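PDB 6V04: uncharacterized SRPBCC domain-containing protein from Micromonospora chersina, which is of unknown function but, as a START/Bet v1-like protein encoded in the dynemicin biosynthetic locus, probably takes part in making that enediyne antibiotic. Local coordinates for residues Y145-E150 with T257-F262; H246-G249 with Q254-T257; L238-Q243 with A264-A269. One frame throughout, in Å; residues are numbered along the deposited sequence. Where two conformers were deposited one is given.

Contact 1. Residues Y145-E150 with T257-F262. With NA (sodium ion), chain B; MG (magnesium ion), chain C.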
loop_
_atom_site.group_PDB
_atom_site.type_symbol
_atom_site.label_atom_id
_atom_site.label_comp_id
_atom_site.label_asym_id
_atom_site.label_seq_id
_atom_site.Cartn_x
_atom_site.Cartn_y
_atom_site.Cartn_z
ATOM N N TYR A 145 -1.851 13.623 -1.808
ATOM C CA TYR A 145 -0.458 13.612 -1.364
ATOM C C TYR A 145 0.443 13.293 -2.546
ATOM O O TYR A 145 0.005 12.698 -3.537
ATOM C CB TYR A 145 -0.220 12.615 -0.235
ATOM C CG TYR A 145 -0.466 11.149 -0.531
ATOM C CD1 TYR A 145 0.494 10.350 -1.143
ATOM C CD2 TYR A 145 -1.634 10.544 -0.112
ATOM C CE1 TYR A 145 0.261 8.991 -1.380
ATOM C CE2 TYR A 145 -1.872 9.203 -0.330
ATOM C CZ TYR A 145 -0.932 8.423 -0.955
ATOM O OH TYR A 145 -1.219 7.072 -1.135
ATOM N N ASP A 146 1.706 13.743 -2.467
ATOM C CA ASP A 146 2.606 13.487 -3.584
ATOM C C ASP A 146 3.286 12.133 -3.470
ATOM O O ASP A 146 3.321 11.377 -4.450
ATOM C CB ASP A 146 3.644 14.610 -3.744
ATOM C CG ASP A 146 4.397 14.974 -2.475
ATOM O OD1 ASP A 146 4.193 14.386 -1.401
ATOM O OD2 ASP A 146 5.239 15.905 -2.578
ATOM N N TRP A 147 3.763 11.772 -2.283
ATOM C CA TRP A 147 4.348 10.457 -2.079
ATOM C C TRP A 147 4.273 10.103 -0.601
ATOM O O TRP A 147 4.413 10.966 0.268
ATOM C CB TRP A 147 5.790 10.408 -2.630
ATOM C CG TRP A 147 6.805 11.289 -1.962
ATOM C CD1 TRP A 147 7.097 12.600 -2.263
ATOM C CD2 TRP A 147 7.722 10.907 -0.933
ATOM N NE1 TRP A 147 8.115 13.049 -1.459
ATOM C CE2 TRP A 147 8.513 12.029 -0.632
ATOM C CE3 TRP A 147 7.937 9.722 -0.222
ATOM C CZ2 TRP A 147 9.506 12.000 0.343
ATOM C CZ3 TRP A 147 8.896 9.698 0.750
ATOM C CH2 TRP A 147 9.690 10.828 1.021
ATOM N N ARG A 148 3.988 8.837 -0.328
ATOM C CA ARG A 148 3.772 8.395 1.043
ATOM C C ARG A 148 5.099 8.112 1.739
ATOM O O ARG A 148 5.971 7.422 1.196
ATOM C CB ARG A 148 2.882 7.159 1.025
ATOM C CG ARG A 148 2.392 6.724 2.387
ATOM C CD ARG A 148 1.173 5.840 2.291
ATOM N NE ARG A 148 1.472 4.562 1.676
ATOM C CZ ARG A 148 1.763 3.449 2.347
ATOM N NH1 ARG A 148 2.015 2.337 1.685
ATOM N NH2 ARG A 148 1.807 3.439 3.678
ATOM N N GLN A 149 5.232 8.604 2.975
ATOM C CA GLN A 149 6.535 8.589 3.628
ATOM C C GLN A 149 7.031 7.199 3.987
ATOM O O GLN A 149 8.240 7.034 4.186
ATOM C CB GLN A 149 6.515 9.450 4.885
ATOM C CG GLN A 149 5.629 8.943 6.006
ATOM C CD GLN A 149 5.442 9.987 7.094
ATOM O OE1 GLN A 149 4.983 11.105 6.835
ATOM N NE2 GLN A 149 5.801 9.630 8.318
ATOM N N GLU A 150 6.157 6.204 4.114
ATOM C CA GLU A 150 6.567 4.846 4.451
ATOM C C GLU A 150 6.094 3.889 3.369
ATOM O O GLU A 150 5.125 4.176 2.651
ATOM C CB GLU A 150 6.032 4.402 5.820
ATOM C CG GLU A 150 4.596 4.762 6.099
ATOM C CD GLU A 150 4.259 4.573 7.563
ATOM O OE1 GLU A 150 4.252 3.413 8.022
ATOM O OE2 GLU A 150 4.034 5.586 8.260
ATOM N N THR A 257 12.073 9.631 -5.230
ATOM C CA THR A 257 12.549 8.643 -6.184
ATOM C C THR A 257 13.029 7.382 -5.474
ATOM O O THR A 257 12.732 6.261 -5.908
ATOM C CB THR A 257 13.655 9.270 -7.040
ATOM O OG1 THR A 257 13.106 10.356 -7.793
ATOM C CG2 THR A 257 14.237 8.262 -8.001
ATOM N N LEU A 258 13.769 7.541 -4.375
ATOM C CA LEU A 258 14.180 6.380 -3.598
ATOM C C LEU A 258 12.967 5.607 -3.101
ATOM O O LEU A 258 12.924 4.382 -3.217
ATOM C CB LEU A 258 15.052 6.808 -2.424
ATOM C CG LEU A 258 16.482 7.196 -2.796
ATOM C CD1 LEU A 258 17.086 8.046 -1.696
ATOM C CD2 LEU A 258 17.345 5.964 -3.069
ATOM N N ARG A 259 11.987 6.301 -2.519
ATOM C CA ARG A 259 10.803 5.619 -1.993
ATOM C C ARG A 259 10.105 4.833 -3.094
ATOM O O ARG A 259 9.755 3.659 -2.910
ATOM C CB ARG A 259 9.859 6.641 -1.361
ATOM C CG ARG A 259 8.662 6.028 -0.654
ATOM C CD ARG A 259 7.474 5.782 -1.553
ATOM N NE ARG A 259 6.376 5.311 -0.702
ATOM C CZ ARG A 259 5.442 4.442 -1.052
ATOM N NH1 ARG A 259 5.370 3.910 -2.253
ATOM N NH2 ARG A 259 4.541 4.076 -0.137
ATOM N N HIS A 260 9.918 5.458 -4.255
ATOM C CA HIS A 260 9.269 4.806 -5.386
ATOM C C HIS A 260 10.051 3.572 -5.842
ATOM O O HIS A 260 9.476 2.495 -6.048
ATOM C CB HIS A 260 9.115 5.837 -6.506
ATOM C CG HIS A 260 8.163 5.449 -7.588
ATOM N ND1 HIS A 260 7.374 6.373 -8.237
ATOM C CD2 HIS A 260 7.874 4.248 -8.145
ATOM C CE1 HIS A 260 6.651 5.762 -9.158
ATOM N NE2 HIS A 260 6.940 4.475 -9.127
ATOM N N ARG A 261 11.368 3.703 -5.990
ATOM C CA ARG A 261 12.169 2.577 -6.461
ATOM C C ARG A 261 12.167 1.432 -5.460
ATOM O O ARG A 261 12.085 0.258 -5.847
ATOM C CB ARG A 261 13.597 3.028 -6.730
ATOM C CG ARG A 261 13.730 4.043 -7.860
ATOM C CD ARG A 261 15.167 4.524 -7.988
ATOM N NE ARG A 261 16.053 3.426 -8.376
ATOM C CZ ARG A 261 17.268 3.202 -7.886
ATOM N NH1 ARG A 261 17.808 4.006 -6.975
ATOM N NH2 ARG A 261 17.966 2.173 -8.335
ATOM N N PHE A 262 12.297 1.746 -4.172
ATOM C CA PHE A 262 12.242 0.691 -3.168
ATOM C C PHE A 262 10.854 0.073 -3.091
ATOM O O PHE A 262 10.739 -1.135 -2.856
ATOM C CB PHE A 262 12.680 1.235 -1.811
ATOM C CG PHE A 262 14.173 1.216 -1.600
ATOM C CD1 PHE A 262 14.977 2.219 -2.113
ATOM C CD2 PHE A 262 14.774 0.205 -0.873
ATOM C CE1 PHE A 262 16.347 2.211 -1.901
ATOM C CE2 PHE A 262 16.142 0.197 -0.651
ATOM C CZ PHE A 262 16.933 1.196 -1.170
HETATM NA NA NA B . 4.832 15.347 0.670
HETATM MG MG MG C . 4.438 12.875 7.710
HETATM O O HOH W 1 6.849 16.192 -0.563
HETATM O O HOH W 2 5.880 13.243 1.056
#
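W147, R148 and E150 lie on an irregular piece of backbone that passes the helical turn bearing R259, and this path brings the carbonyls of R148 and E150 to the edge of one guanidinium. R259 NE donates to R148 O at 2.9 Å, and R259 NH2 donates to E150 O at the same 2.9 Å. Both bonds are bent, at 140° and 146°, and each oxygen is also tilted out of the guanidinium plane. The arginine gets there by a bend at chi2 (-87°), which carries its CD and NE alongside the loop. Its CB and CG meanwhile pack on W147, with R259 CG lying 3.8 Å from W147 CE3.

R148 NH1 comes within 3.6 Å of R259 NH2, but D62 forms salt bridges to both arginines, so two cations gather round one carboxylate. The backbone O of E150 also lies above the centre of the R148 guanidinium. Farther out on the loop, D146 OD1 binds the sodium ion and Q149 OE1 binds the magnesium ion at 2.0 Å, while W147 NE1 bonds to D252.

The loop links helix 116-139 to strand 151-157. R259 NH1 also bonds to D60 O, and since D60 and D62 belong to the turn between strands 53-57 and 63-72, R259 ties helix 252-277 both to this linker and to the N-terminal half, while its side chain rests on I151 of strand 151-157.

Contact 2. Residues H246-G249 with Q254-T257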
loop_
_atom_site.group_PDB
_atom_site.type_symbol
_atom_site.label_atom_id
_atom_site.label_comp_id
_atom_site.label_asym_id
_atom_site.label_seq_id
_atom_site.Cartn_x
_atom_site.Cartn_y
_atom_site.Cartn_z
ATOM N N HIS A 246 11.374 10.039 4.476
ATOM C CA HIS A 246 11.116 11.458 4.705
ATOM C C HIS A 246 12.114 12.123 5.650
ATOM O O HIS A 246 12.043 13.344 5.833
ATOM C CB HIS A 246 9.710 11.623 5.278
ATOM C CG HIS A 246 9.546 11.004 6.629
ATOM N ND1 HIS A 246 9.765 9.663 6.864
ATOM C CD2 HIS A 246 9.213 11.546 7.821
ATOM C CE1 HIS A 246 9.570 9.409 8.145
ATOM N NE2 HIS A 246 9.234 10.534 8.747
ATOM N N ARG A 247 13.009 11.372 6.288
ATOM C CA ARG A 247 13.967 11.954 7.223
ATOM C C ARG A 247 15.406 11.767 6.753
ATOM O O ARG A 247 16.327 11.767 7.571
ATOM C CB ARG A 247 13.781 11.371 8.627
ATOM C CG ARG A 247 13.722 9.860 8.698
ATOM C CD ARG A 247 13.722 9.402 10.151
ATOM N NE ARG A 247 13.313 8.011 10.301
ATOM C CZ ARG A 247 14.106 6.958 10.128
ATOM N NH1 ARG A 247 13.622 5.733 10.293
ATOM N NH2 ARG A 247 15.374 7.123 9.785
ATOM N N LEU A 248 15.609 11.601 5.449
ATOM C CA LEU A 248 16.940 11.402 4.893
ATOM C C LEU A 248 17.734 12.685 4.729
ATOM O O LEU A 248 18.943 12.602 4.520
ATOM C CB LEU A 248 16.823 10.702 3.539
ATOM C CG LEU A 248 16.254 9.279 3.572
ATOM C CD1 LEU A 248 16.135 8.743 2.160
ATOM C CD2 LEU A 248 17.109 8.367 4.416
ATOM N N GLY A 249 17.107 13.857 4.824
ATOM C CA GLY A 249 17.854 15.087 4.637
ATOM C C GLY A 249 18.342 15.287 3.225
ATOM O O GLY A 249 19.363 15.961 3.014
ATOM N N GLN A 254 14.850 13.511 -4.620
ATOM C CA GLN A 254 15.689 12.358 -4.312
ATOM C C GLN A 254 14.976 11.392 -3.374
ATOM O O GLN A 254 15.018 10.178 -3.583
ATOM C CB GLN A 254 17.013 12.811 -3.694
ATOM C CG GLN A 254 18.010 13.376 -4.701
ATOM C CD GLN A 254 19.213 14.015 -4.042
ATOM O OE1 GLN A 254 19.099 14.727 -3.039
ATOM N NE2 GLN A 254 20.388 13.779 -4.620
ATOM N N GLU A 255 14.330 11.922 -2.334
ATOM C CA GLU A 255 13.630 11.085 -1.368
ATOM C C GLU A 255 12.474 10.354 -2.028
ATOM O O GLU A 255 12.290 9.146 -1.827
ATOM C CB GLU A 255 13.155 11.961 -0.202
ATOM C CG GLU A 255 14.309 12.484 0.644
ATOM C CD GLU A 255 13.914 13.499 1.712
ATOM O OE1 GLU A 255 12.801 14.093 1.635
ATOM O OE2 GLU A 255 14.741 13.690 2.639
ATOM N N ARG A 256 11.678 11.075 -2.817
ATOM C CA ARG A 256 10.557 10.467 -3.518
ATOM C C ARG A 256 11.011 9.373 -4.471
ATOM O O ARG A 256 10.383 8.308 -4.556
ATOM C CB ARG A 256 9.793 11.538 -4.272
ATOM C CG ARG A 256 8.689 10.996 -5.122
ATOM C CD ARG A 256 7.907 12.095 -5.743
ATOM N NE ARG A 256 6.811 11.556 -6.541
ATOM C CZ ARG A 256 5.781 12.273 -6.961
ATOM N NH1 ARG A 256 5.694 13.552 -6.653
ATOM N NH2 ARG A 256 4.828 11.701 -7.697
ATOM N N THR A 257 12.073 9.631 -5.230
ATOM C CA THR A 257 12.549 8.643 -6.184
ATOM C C THR A 257 13.029 7.382 -5.474
ATOM O O THR A 257 12.732 6.261 -5.908
ATOM C CB THR A 257 13.655 9.270 -7.040
ATOM O OG1 THR A 257 13.106 10.356 -7.793
ATOM C CG2 THR A 257 14.237 8.262 -8.001
HETATM O O HOH W 3 10.826 14.766 3.836
HETATM O O HOH W 4 13.590 15.538 3.938
#
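The backbone of L248 and G249 wraps around one carboxylate oxygen, OE2 of E255, where the loop from the last strand turns into the long C-terminal helix of a helix-grip (Bet v1-like) fold. The nitrogen G249 N stands 3.2 Å from E255 OE2, and L248 N stands 3.6 Å from the same oxygen. L248 CB adds an apolar neighbour at 3.8 Å from E255 OE2. L250 N, the next amide along, is hydrogen-bonded to this oxygen. H246 O faces the carboxylate across two waters: one lies 2.5 Å from E255 OE2 and 3.3 Å from H246 O, the other 2.7 Å from H246 O and 3.0 Å from E255 OE1. The glutamate thus turns back from the first turns of its helix to meet the loop that leads into it, and the bond from L250 N would probably favour its negative charge.

Its conformation suits the task: with CG anti to the carbonyl carbon (chi1 -69°) and the chain extended beyond, the carboxylate stands well out from the helix. Further out, W147 packs against the stem of E255. S251 OG is hydrogen-bonded to Q254 N at the start of the helix, and the backbone of L248 is paired with R220. G249 has a positive phi of 68°, a value that favours glycine. The ring of H246 swings to the other side and rests on Q149, about 5 Å from the magnesium ion. The amide nitrogen L248 N is buried here without a partner in the model.

Contact 3. Residues L238-Q243 with A264-A269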
loop_
_atom_site.group_PDB
_atom_site.type_symbol
_atom_site.label_atom_id
_atom_site.label_comp_id
_atom_site.label_asym_id
_atom_site.label_seq_id
_atom_site.Cartn_x
_atom_site.Cartn_y
_atom_site.Cartn_z
ATOM N N LEU A 238 2.811 -12.532 5.067
ATOM C CA LEU A 238 4.142 -11.954 5.039
ATOM C C LEU A 238 3.996 -10.462 4.797
ATOM O O LEU A 238 3.427 -10.057 3.782
ATOM C CB LEU A 238 4.950 -12.607 3.928
ATOM C CG LEU A 238 6.286 -11.950 3.621
ATOM C CD1 LEU A 238 7.218 -12.064 4.806
ATOM C CD2 LEU A 238 6.908 -12.582 2.378
ATOM N N SER A 239 4.476 -9.653 5.733
ATOM C CA SER A 239 4.340 -8.207 5.645
ATOM C C SER A 239 5.704 -7.540 5.747
ATOM O O SER A 239 6.620 -8.034 6.418
ATOM C CB SER A 239 3.415 -7.659 6.735
ATOM O OG SER A 239 3.971 -7.816 8.029
ATOM N N VAL A 240 5.830 -6.405 5.073
ATOM C CA VAL A 240 7.038 -5.598 5.114
ATOM C C VAL A 240 6.658 -4.169 5.448
ATOM O O VAL A 240 5.599 -3.681 5.043
ATOM C CB VAL A 240 7.836 -5.648 3.796
ATOM C CG1 VAL A 240 6.996 -5.169 2.627
ATOM C CG2 VAL A 240 9.105 -4.794 3.932
ATOM N N SER A 241 7.519 -3.512 6.222
ATOM C CA SER A 241 7.468 -2.074 6.450
ATOM C C SER A 241 8.872 -1.535 6.252
ATOM O O SER A 241 9.823 -2.070 6.833
ATOM C CB SER A 241 6.986 -1.758 7.861
ATOM O OG SER A 241 7.043 -0.365 8.133
ATOM N N HIS A 242 9.017 -0.478 5.456
ATOM C CA HIS A 242 10.321 0.127 5.223
ATOM C C HIS A 242 10.161 1.633 5.382
ATOM O O HIS A 242 9.485 2.277 4.570
ATOM C CB HIS A 242 10.844 -0.267 3.851
ATOM C CG HIS A 242 12.304 -0.030 3.673
ATOM N ND1 HIS A 242 13.017 -0.558 2.618
ATOM C CD2 HIS A 242 13.187 0.677 4.415
ATOM C CE1 HIS A 242 14.275 -0.171 2.709
ATOM N NE2 HIS A 242 14.410 0.576 3.793
ATOM N N GLN A 243 10.759 2.179 6.434
ATOM C CA GLN A 243 10.524 3.549 6.875
ATOM C C GLN A 243 11.801 4.381 6.808
ATOM O O GLN A 243 12.915 3.850 6.789
ATOM C CB GLN A 243 9.997 3.583 8.310
ATOM C CG GLN A 243 8.632 2.928 8.477
ATOM C CD GLN A 243 8.142 2.949 9.911
ATOM O OE1 GLN A 243 8.933 2.951 10.848
ATOM N NE2 GLN A 243 6.828 2.958 10.086
ATOM N N ALA A 264 8.833 -0.490 -5.598
ATOM C CA ALA A 264 8.778 -1.455 -6.687
ATOM C C ALA A 264 9.610 -2.683 -6.353
ATOM O O ALA A 264 9.250 -3.810 -6.724
ATOM C CB ALA A 264 9.273 -0.800 -7.970
ATOM N N THR A 265 10.732 -2.482 -5.663
ATOM C CA THR A 265 11.576 -3.605 -5.267
ATOM C C THR A 265 10.842 -4.506 -4.287
ATOM O O THR A 265 10.868 -5.736 -4.419
ATOM C CB THR A 265 12.876 -3.087 -4.663
ATOM O OG1 THR A 265 13.611 -2.408 -5.685
ATOM C CG2 THR A 265 13.745 -4.208 -4.137
ATOM N N TRP A 266 10.179 -3.914 -3.289
ATOM C CA TRP A 266 9.445 -4.723 -2.324
ATOM C C TRP A 266 8.259 -5.420 -2.973
ATOM O O TRP A 266 7.951 -6.565 -2.625
ATOM C CB TRP A 266 8.994 -3.867 -1.143
ATOM C CG TRP A 266 10.101 -3.646 -0.165
ATOM C CD1 TRP A 266 10.757 -2.471 0.099
ATOM C CD2 TRP A 266 10.723 -4.643 0.666
ATOM N NE1 TRP A 266 11.722 -2.678 1.046
ATOM C CE2 TRP A 266 11.728 -4.003 1.406
ATOM C CE3 TRP A 266 10.516 -6.016 0.852
ATOM C CZ2 TRP A 266 12.532 -4.676 2.313
ATOM C CZ3 TRP A 266 11.305 -6.687 1.767
ATOM C CH2 TRP A 266 12.292 -6.022 2.496
ATOM N N THR A 267 7.600 -4.767 -3.934
ATOM C CA THR A 267 6.524 -5.424 -4.670
ATOM C C THR A 267 7.039 -6.683 -5.356
ATOM O O THR A 267 6.412 -7.746 -5.281
ATOM C CB THR A 267 5.919 -4.452 -5.681
ATOM O OG1 THR A 267 5.377 -3.314 -4.990
ATOM C CG2 THR A 267 4.827 -5.108 -6.489
ATOM N N ALA A 268 8.205 -6.592 -5.993
ATOM C CA ALA A 268 8.799 -7.750 -6.653
ATOM C C ALA A 268 9.185 -8.827 -5.645
ATOM O O ALA A 268 9.048 -10.028 -5.920
ATOM C CB ALA A 268 10.016 -7.305 -7.446
ATOM N N ALA A 269 9.690 -8.422 -4.484
ATOM C CA ALA A 269 10.099 -9.391 -3.474
ATOM C C ALA A 269 8.903 -10.157 -2.932
ATOM O O ALA A 269 8.970 -11.379 -2.768
ATOM C CB ALA A 269 10.839 -8.691 -2.342
#
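V240 and H242 from segment 238-243 of strand 236-243 meet W266 from segment 264-269 of helix 252-277 in two different ways, one over the indole face and the other at its edge. The two strand residues both direct CB at the helix. V240 CG2 stands over the six-membered ring, 3.4 Å from the centroid of the W266 benzene ring and only 4° off its normal, a nearly ideal CH-pi contact. This methyl is the one anti to the backbone N of V240, and that rotamer drives it toward the helix while CG1 comes no nearer than 4.0 Å to W266 CE3.

At the edge, W266 NE1 donates to H242 ND1 at 2.9 Å, with an almost straight N-H...N angle of 160°. The acceptor lies close to the indole plane and the donor close to the imidazole plane, yet the two planes stand nearly perpendicular, so the rings meet rim to rim and neither covers the other. W266 holds CG beside its own backbone N (chi1 -80°), which carries the indole out to the strand, its six-membered ring under V240 and its NE1 edge at H242. H242 is fixed from further directions: NE2 is bonded to T223 OG1 on the neighbouring strand, and the rings of F262 and W245 meet the imidazole. Replacing W266 by leucine would probably leave H242 ND1 without its donor and open a gap under the V240 methyl.

The arrangement belongs to the helix-grip fold, in which the C-terminal helix packs on the curved antiparallel sheet; W266 also touches C225 and L174. Because indole NE1 can only donate, ND1 must act as the acceptor, which is consistent with an imidazole proton on NE2, facing T223.

Overall arrangement
All three contacts use helix 252-277, and together they illustrate how one helix changes its chemistry along its length. Contact 3 is fully buried, where the helix lies on the sheet, and relies on aromatic and aliphatic surfaces with one directed hydrogen bond. Contact 1, about 12 Å away between centres, is partly buried: charged groups and backbone carbonyls meet there, joining the helix to the linker between the two halves. Contact 2 is the outermost, near the start of the helix, and sets one carboxylate against loop backbone and water. A weak hydrogen bond from Q243 to E150 joins contacts 3 and 1, whereas W147 packs on R256, connecting contacts 1 and 2 side by side.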